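Local coordinates for putative hydrolase (Bacteroides ovatus, PDB 4HBS), which is of unknown function but probably acts as a hydrolase, built as a five-bladed beta-propeller of the beta-fructosidase clan, at residues 339-350 with 389-400. Residues are numbered along the deposited sequence; the frame is centred on the assembly and turned at random.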
ATOM      1  N   PHE A 339       2.859 -17.611   1.705  1.00 47.66           N
ATOM      2  CA  PHE A 339       2.119 -18.034   2.887  1.00 46.72           C
ATOM      3  C   PHE A 339       0.632 -17.683   2.740  1.00 48.64           C
ATOM      4  O   PHE A 339       0.253 -16.987   1.802  1.00 47.64           O
ATOM      5  CB  PHE A 339       2.707 -17.422   4.162  1.00 48.19           C
ATOM      6  CG  PHE A 339       2.366 -15.980   4.442  1.00 49.02           C
ATOM      7  CD1 PHE A 339       3.009 -14.953   3.764  1.00 51.52           C
ATOM      8  CD2 PHE A 339       1.493 -15.641   5.473  1.00 50.78           C
ATOM      9  CE1 PHE A 339       2.739 -13.615   4.070  1.00 51.06           C
ATOM     10  CE2 PHE A 339       1.264 -14.305   5.809  1.00 51.90           C
ATOM     11  CZ  PHE A 339       1.887 -13.302   5.106  1.00 49.19           C
ATOM     12  N   THR A 340      -0.187 -18.169   3.667  1.00 44.89           N
ATOM     13  CA  THR A 340      -1.630 -17.942   3.688  1.00 43.59           C
ATOM     14  C   THR A 340      -1.980 -17.051   4.855  1.00 47.02           C
ATOM     15  O   THR A 340      -1.642 -17.378   5.986  1.00 48.09           O
ATOM     16  CB  THR A 340      -2.357 -19.259   3.764  1.00 49.80           C
ATOM     17  OG1 THR A 340      -1.872 -20.095   2.715  1.00 55.39           O
ATOM     18  CG2 THR A 340      -3.845 -19.093   3.620  1.00 48.45           C
ATOM     19  N   LEU A 341      -2.658 -15.931   4.595  1.00 41.49           N
ATOM     20  CA  LEU A 341      -3.008 -14.972   5.638  1.00 40.11           C
ATOM     21  C   LEU A 341      -4.065 -15.538   6.556  1.00 44.45           C
ATOM     22  O   LEU A 341      -4.878 -16.328   6.098  1.00 44.76           O
ATOM     23  CB  LEU A 341      -3.489 -13.660   5.021  1.00 39.02           C
ATOM     24  CG  LEU A 341      -2.388 -12.872   4.318  1.00 42.44           C
ATOM     25  CD1 LEU A 341      -2.950 -11.951   3.249  1.00 41.32           C
ATOM     26  CD2 LEU A 341      -1.570 -12.106   5.314  1.00 44.78           C
ATOM     27  N   PRO A 342      -4.079 -15.160   7.855  1.00 41.45           N
ATOM     28  CA  PRO A 342      -5.067 -15.736   8.779  1.00 41.93           C
ATOM     29  C   PRO A 342      -6.523 -15.573   8.372  1.00 48.93           C
ATOM     30  O   PRO A 342      -6.899 -14.587   7.746  1.00 48.02           O
ATOM     31  CB  PRO A 342      -4.815 -14.986  10.085  1.00 43.37           C
ATOM     32  CG  PRO A 342      -3.430 -14.516  10.002  1.00 47.46           C
ATOM     33  CD  PRO A 342      -3.147 -14.258   8.561  1.00 42.75           C
ATOM     34  N   GLU A 343      -7.346 -16.547   8.776  1.00 47.95           N
ATOM     35  CA  GLU A 343      -8.789 -16.552   8.541  1.00 47.74           C
ATOM     36  C   GLU A 343      -9.491 -15.690   9.638  1.00 49.46           C
ATOM     37  O   GLU A 343     -10.571 -15.135   9.394  1.00 48.34           O
ATOM     38  CB  GLU A 343      -9.265 -18.015   8.571  1.00 50.54           C
ATOM     39  CG  GLU A 343     -10.702 -18.278   8.150  1.00 63.09           C
ATOM     40  CD  GLU A 343     -11.153 -19.691   8.478  1.00 85.88           C
ATOM     41  OE1 GLU A 343     -10.279 -20.582   8.599  1.00 74.56           O
ATOM     42  OE2 GLU A 343     -12.379 -19.907   8.629  1.00 86.85           O
ATOM     43  N   PHE A 344      -8.838 -15.561  10.834  1.00 44.97           N
ATOM     44  CA  PHE A 344      -9.335 -14.822  12.004  1.00 43.76           C
ATOM     45  C   PHE A 344      -8.367 -13.729  12.455  1.00 46.48           C
ATOM     46  O   PHE A 344      -7.152 -13.937  12.413  1.00 45.04           O
ATOM     47  CB  PHE A 344      -9.504 -15.800  13.153  1.00 46.12           C
ATOM     48  CG  PHE A 344     -10.424 -16.932  12.831  1.00 48.50           C
ATOM     49  CD1 PHE A 344     -11.788 -16.817  13.039  1.00 51.41           C
ATOM     50  CD2 PHE A 344      -9.933 -18.115  12.291  1.00 52.46           C
ATOM     51  CE1 PHE A 344     -12.643 -17.887  12.770  1.00 55.43           C
ATOM     52  CE2 PHE A 344     -10.792 -19.170  11.983  1.00 54.00           C
ATOM     53  CZ  PHE A 344     -12.141 -19.054  12.234  1.00 54.07           C
ATOM     54  N   LEU A 345      -8.905 -12.582  12.922  1.00 43.19           N
ATOM     55  CA  LEU A 345      -8.094 -11.462  13.422  1.00 42.92           C
ATOM     56  C   LEU A 345      -7.907 -11.548  14.929  1.00 49.66           C
ATOM     57  O   LEU A 345      -8.829 -11.950  15.625  1.00 49.37           O
ATOM     58  CB  LEU A 345      -8.762 -10.123  13.093  1.00 41.77           C
ATOM     59  CG  LEU A 345      -9.099  -9.870  11.651  1.00 44.64           C
ATOM     60  CD1 LEU A 345      -9.839  -8.571  11.501  1.00 43.71           C
ATOM     61  CD2 LEU A 345      -7.862  -9.892  10.784  1.00 46.70           C
ATOM     62  N   ASP A 346      -6.717 -11.149  15.438  1.00 48.74           N
ATOM     63  CA  ASP A 346      -6.428 -11.115  16.886  1.00 50.20           C
ATOM     64  C   ASP A 346      -7.101  -9.846  17.405  1.00 51.53           C
ATOM     65  O   ASP A 346      -6.528  -8.760  17.389  1.00 51.92           O
ATOM     66  CB  ASP A 346      -4.909 -11.165  17.153  1.00 53.78           C
ATOM     67  CG  ASP A 346      -4.242 -12.482  16.711  1.00 76.43           C
ATOM     68  OD1 ASP A 346      -4.986 -13.490  16.465  1.00 77.25           O
ATOM     69  OD2 ASP A 346      -2.983 -12.521  16.644  1.00 87.42           O
ATOM     70  N   LYS A 347      -8.366 -10.009  17.774  1.00 45.19           N
ATOM     71  CA  LYS A 347      -9.325  -8.977  18.099  1.00 43.52           C
ATOM     72  C   LYS A 347     -10.219  -9.291  19.281  1.00 47.45           C
ATOM     73  O   LYS A 347     -10.562 -10.459  19.475  1.00 49.34           O
ATOM     74  CB  LYS A 347     -10.297  -8.954  16.911  1.00 44.36           C
ATOM     75  CG  LYS A 347     -10.225  -7.787  16.025  1.00 49.02           C
ATOM     76  CD  LYS A 347     -11.325  -7.806  14.971  1.00 45.08           C
ATOM     77  CE  LYS A 347     -12.724  -7.993  15.495  1.00 52.14           C
ATOM     78  NZ  LYS A 347     -13.229  -6.915  16.364  1.00 61.22           N
ATOM     79  N   ILE A 348     -10.784  -8.257  19.918  1.00 40.75           N
ATOM     80  CA  ILE A 348     -11.861  -8.443  20.882  1.00 40.19           C
ATOM     81  C   ILE A 348     -13.133  -8.691  20.011  1.00 44.20           C
ATOM     82  O   ILE A 348     -13.240  -8.137  18.923  1.00 42.64           O
ATOM     83  CB  ILE A 348     -12.006  -7.207  21.823  1.00 43.06           C
ATOM     84  CG1 ILE A 348     -10.849  -7.140  22.810  1.00 43.72           C
ATOM     85  CG2 ILE A 348     -13.345  -7.229  22.571  1.00 43.81           C
ATOM     86  CD1 ILE A 348     -10.617  -5.766  23.392  1.00 49.89           C
ATOM     87  N   GLY A 349     -14.058  -9.518  20.473  1.00 42.30           N
ATOM     88  CA  GLY A 349     -15.296  -9.779  19.741  1.00 41.78           C
ATOM     89  C   GLY A 349     -15.154 -10.742  18.578  1.00 46.50           C
ATOM     90  O   GLY A 349     -14.420 -11.740  18.678  1.00 47.91           O
ATOM     91  N   GLU A 350     -15.880 -10.465  17.463  1.00 41.11           N
ATOM     92  CA  GLU A 350     -15.886 -11.348  16.299  1.00 39.80           C
ATOM     93  C   GLU A 350     -14.574 -11.253  15.521  1.00 43.61           C
ATOM     94  O   GLU A 350     -14.321 -10.246  14.891  1.00 42.85           O
ATOM     95  CB  GLU A 350     -17.093 -11.047  15.370  1.00 40.22           C
ATOM     96  CG  GLU A 350     -17.267 -12.031  14.214  1.00 45.96           C
ATOM     97  CD  GLU A 350     -17.354 -13.487  14.636  1.00 77.56           C
ATOM     98  OE1 GLU A 350     -18.339 -13.851  15.322  1.00 67.04           O
ATOM     99  OE2 GLU A 350     -16.399 -14.248  14.346  1.00 79.63           O
ATOM    100  N   PRO A 389     -17.402  -3.756  21.486  1.00 49.71           N
ATOM    101  CA  PRO A 389     -16.028  -4.125  21.864  1.00 49.08           C
ATOM    102  C   PRO A 389     -15.225  -4.697  20.683  1.00 51.57           C
ATOM    103  O   PRO A 389     -15.735  -5.541  19.947  1.00 50.82           O
ATOM    104  CB  PRO A 389     -16.242  -5.174  22.954  1.00 51.77           C
ATOM    105  CG  PRO A 389     -17.562  -4.844  23.532  1.00 56.97           C
ATOM    106  CD  PRO A 389     -18.391  -4.379  22.387  1.00 51.96           C
ATOM    107  N   GLY A 390     -14.014  -4.177  20.470  1.00 46.99           N
ATOM    108  CA  GLY A 390     -13.146  -4.638  19.393  1.00 45.23           C
ATOM    109  C   GLY A 390     -13.445  -4.129  18.003  1.00 47.57           C
ATOM    110  O   GLY A 390     -12.652  -4.370  17.093  1.00 46.68           O
ATOM    111  N   SER A 391     -14.553  -3.386  17.816  1.00 44.29           N
ATOM    112  CA  SER A 391     -14.955  -2.819  16.519  1.00 42.64           C
ATOM    113  C   SER A 391     -13.855  -2.030  15.868  1.00 47.44           C
ATOM    114  O   SER A 391     -13.767  -2.011  14.633  1.00 49.28           O
ATOM    115  CB  SER A 391     -16.178  -1.931  16.686  1.00 44.75           C
ATOM    116  OG  SER A 391     -15.949  -0.913  17.637  1.00 49.56           O
ATOM    117  N   ALA A 392     -12.983  -1.400  16.678  1.00 42.56           N
ATOM    118  CA  ALA A 392     -11.859  -0.630  16.154  1.00 41.35           C
ATOM    119  C   ALA A 392     -10.906  -1.456  15.252  1.00 45.93           C
ATOM    120  O   ALA A 392     -10.298  -0.890  14.337  1.00 45.98           O
ATOM    121  CB  ALA A 392     -11.055  -0.029  17.302  1.00 42.23           C
ATOM    122  N   ASP A 393     -10.791  -2.784  15.501  1.00 41.76           N
ATOM    123  CA  ASP A 393      -9.767  -3.629  14.891  1.00 40.52           C
ATOM    124  C   ASP A 393     -10.147  -4.468  13.630  1.00 42.19           C
ATOM    125  O   ASP A 393      -9.374  -5.350  13.227  1.00 40.77           O
ATOM    126  CB  ASP A 393      -9.194  -4.511  15.988  1.00 42.42           C
ATOM    127  CG  ASP A 393      -8.443  -3.713  17.034  1.00 45.35           C
ATOM    128  OD1 ASP A 393      -7.609  -2.856  16.647  1.00 41.22           O
ATOM    129  OD2 ASP A 393      -8.753  -3.870  18.233  1.00 55.17           O
ATOM    130  N   PHE A 394     -11.220  -4.107  12.930  1.00 36.85           N
ATOM    131  CA  PHE A 394     -11.507  -4.750  11.651  1.00 35.18           C
ATOM    132  C   PHE A 394     -10.734  -4.019  10.585  1.00 41.63           C
ATOM    133  O   PHE A 394     -10.056  -4.618   9.753  1.00 41.50           O
ATOM    134  CB  PHE A 394     -13.008  -4.694  11.321  1.00 36.01           C
ATOM    135  CG  PHE A 394     -13.852  -5.688  12.074  1.00 36.54           C
ATOM    136  CD1 PHE A 394     -13.701  -7.054  11.862  1.00 38.81           C
ATOM    137  CD2 PHE A 394     -14.850  -5.261  12.935  1.00 37.91           C
ATOM    138  CE1 PHE A 394     -14.546  -7.971  12.483  1.00 39.90           C
ATOM    139  CE2 PHE A 394     -15.654  -6.183  13.605  1.00 41.80           C
ATOM    140  CZ  PHE A 394     -15.498  -7.533  13.374  1.00 39.85           C
ATOM    141  N   TYR A 395     -10.847  -2.692  10.624  1.00 39.73           N
ATOM    142  CA  TYR A 395     -10.304  -1.790   9.648  1.00 39.00           C
ATOM    143  C   TYR A 395      -8.973  -1.141  10.048  1.00 44.44           C
ATOM    144  O   TYR A 395      -8.893   0.064  10.275  1.00 45.35           O
ATOM    145  CB  TYR A 395     -11.353  -0.733   9.407  1.00 40.54           C
ATOM    146  CG  TYR A 395     -11.165  -0.004   8.115  1.00 42.77           C
ATOM    147  CD1 TYR A 395     -11.308  -0.656   6.899  1.00 43.86           C
ATOM    148  CD2 TYR A 395     -10.881   1.353   8.101  1.00 44.30           C
ATOM    149  CE1 TYR A 395     -11.137   0.010   5.703  1.00 44.12           C
ATOM    150  CE2 TYR A 395     -10.734   2.038   6.910  1.00 45.48           C
ATOM    151  CZ  TYR A 395     -10.879   1.366   5.707  1.00 52.58           C
ATOM    152  OH  TYR A 395     -10.784   2.021   4.517  1.00 54.98           O
ATOM    153  N   ARG A 396      -7.915  -1.930  10.034  1.00 40.74           N
ATOM    154  CA  ARG A 396      -6.565  -1.446  10.309  1.00 40.42           C
ATOM    155  C   ARG A 396      -5.569  -2.459   9.788  1.00 45.37           C
ATOM    156  O   ARG A 396      -5.934  -3.639   9.596  1.00 45.81           O
ATOM    157  CB  ARG A 396      -6.331  -1.130  11.805  1.00 38.94           C
ATOM    158  CG  ARG A 396      -6.994  -2.050  12.784  1.00 44.56           C
ATOM    159  CD  ARG A 396      -6.217  -3.321  12.986  1.00 45.82           C
ATOM    160  NE  ARG A 396      -5.570  -3.321  14.293  1.00 47.59           N
ATOM    161  CZ  ARG A 396      -4.270  -3.146  14.536  1.00 60.77           C
ATOM    162  NH1 ARG A 396      -3.409  -2.986  13.538  1.00 41.95           N
ATOM    163  NH2 ARG A 396      -3.819  -3.159  15.778  1.00 56.06           N
ATOM    164  N   PRO A 397      -4.309  -2.031   9.515  1.00 40.63           N
ATOM    165  CA  PRO A 397      -3.341  -2.983   8.988  1.00 39.37           C
ATOM    166  C   PRO A 397      -2.827  -3.944  10.031  1.00 40.55           C
ATOM    167  O   PRO A 397      -2.790  -3.632  11.211  1.00 40.02           O
ATOM    168  CB  PRO A 397      -2.218  -2.093   8.454  1.00 41.58           C
ATOM    169  CG  PRO A 397      -2.308  -0.855   9.227  1.00 46.40           C
ATOM    170  CD  PRO A 397      -3.715  -0.686   9.667  1.00 41.93           C
ATOM    171  N   TYR A 398      -2.461  -5.121   9.582  1.00 36.27           N
ATOM    172  CA  TYR A 398      -1.843  -6.152  10.403  1.00 36.19           C
ATOM    173  C   TYR A 398      -0.534  -6.461   9.703  1.00 40.48           C
ATOM    174  O   TYR A 398      -0.526  -6.533   8.475  1.00 39.65           O
ATOM    175  CB  TYR A 398      -2.768  -7.359  10.547  1.00 36.32           C
ATOM    176  CG  TYR A 398      -3.880  -7.096  11.533  1.00 36.91           C
ATOM    177  CD1 TYR A 398      -3.623  -7.024  12.902  1.00 38.89           C
ATOM    178  CD2 TYR A 398      -5.187  -6.883  11.105  1.00 37.00           C
ATOM    179  CE1 TYR A 398      -4.646  -6.804  13.823  1.00 37.85           C
ATOM    180  CE2 TYR A 398      -6.220  -6.649  12.020  1.00 37.87           C
ATOM    181  CZ  TYR A 398      -5.945  -6.637  13.379  1.00 45.37           C
ATOM    182  OH  TYR A 398      -6.935  -6.399  14.296  1.00 48.23           O
ATOM    183  N   PHE A 399       0.575  -6.525  10.453  1.00 37.16           N
ATOM    184  CA  PHE A 399       1.905  -6.689   9.887  1.00 37.39           C
ATOM    185  C   PHE A 399       2.478  -8.109  10.060  1.00 41.48           C
ATOM    186  O   PHE A 399       2.215  -8.788  11.059  1.00 40.06           O
ATOM    187  CB  PHE A 399       2.839  -5.660  10.519  1.00 39.69           C
ATOM    188  CG  PHE A 399       2.408  -4.249  10.208  1.00 40.70           C
ATOM    189  CD1 PHE A 399       1.410  -3.628  10.956  1.00 42.49           C
ATOM    190  CD2 PHE A 399       2.931  -3.569   9.118  1.00 42.67           C
ATOM    191  CE1 PHE A 399       1.012  -2.327  10.675  1.00 42.34           C
ATOM    192  CE2 PHE A 399       2.509  -2.272   8.821  1.00 44.80           C
ATOM    193  CZ  PHE A 399       1.559  -1.660   9.609  1.00 42.30           C
ATOM    194  N   TYR A 400       3.264  -8.543   9.054  1.00 39.24           N
ATOM    195  CA  TYR A 400       3.938  -9.846   9.028  1.00 39.94           C
ATOM    196  C   TYR A 400       5.369  -9.692   8.545  1.00 43.70           C
ATOM    197  O   TYR A 400       5.650  -8.784   7.784  1.00 43.37           O
ATOM    198  CB  TYR A 400       3.205 -10.839   8.087  1.00 40.71           C
ATOM    199  CG  TYR A 400       1.749 -11.016   8.426  1.00 41.81           C
ATOM    200  CD1 TYR A 400       0.797 -10.095   8.001  1.00 42.88           C
ATOM    201  CD2 TYR A 400       1.322 -12.081   9.211  1.00 42.64           C
ATOM    202  CE1 TYR A 400      -0.540 -10.226   8.350  1.00 43.58           C
ATOM    203  CE2 TYR A 400      -0.013 -12.207   9.590  1.00 42.97           C
ATOM    204  CZ  TYR A 400      -0.942 -11.282   9.151  1.00 50.32           C
ATOM    205  OH  TYR A 400      -2.250 -11.395   9.550  1.00 53.21           O
TER
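The Phe394 ring carries the end of Lys347 over one face. Lys347 CE stands 3.4 Å above the ring plane, and NZ forms a cation-pi contact 3.9 Å from the centroid of Phe394. The Tyr400 ring takes Leu341 CD2 over one face, a CH-pi contact 4.1 Å from its centroid. Phe339 meets Tyr400 obliquely, with the planes at 50°. Pro342 comes in at the phenol end, its CD 3.8 Å from Tyr400 CZ. The Tyr398 ring has Arg396 NH1 over one face and Asp393 O at its edge, where OH donates to that carbonyl in its plane. The Leu345 side chain crosses that of Tyr398 at about a right angle, its CD2 3.8 Å from Tyr398 CE2.

The contact joins two blades of the five-bladed propeller. Residues 339-350 leave the outermost strand 333-340 of one blade. Residues 389-400 run into strand 399-403, the middle strand of the neighbouring five-stranded sheet.

The Lys347 chain bends at chi3 (52°) and chi4 (64°), which curls it so that NZ reaches the carbonyl of the next residue, Ile348. NZ donates to Ile348 O and, at 2.7 Å, to Gly390 O. It sits above the carbonyl plane of Gly390, and Asp393 N reaches the same oxygen from the opposite face. With alanine at Lys347, Ile348 O and Gly390 O would probably lose the donor they share, and the Phe394 face its cation-pi partner. Ile348 CG2 packs on Pro389 CB at 3.6 Å. Asp393 OD1 pairs with Arg396 NE and also with Arg87.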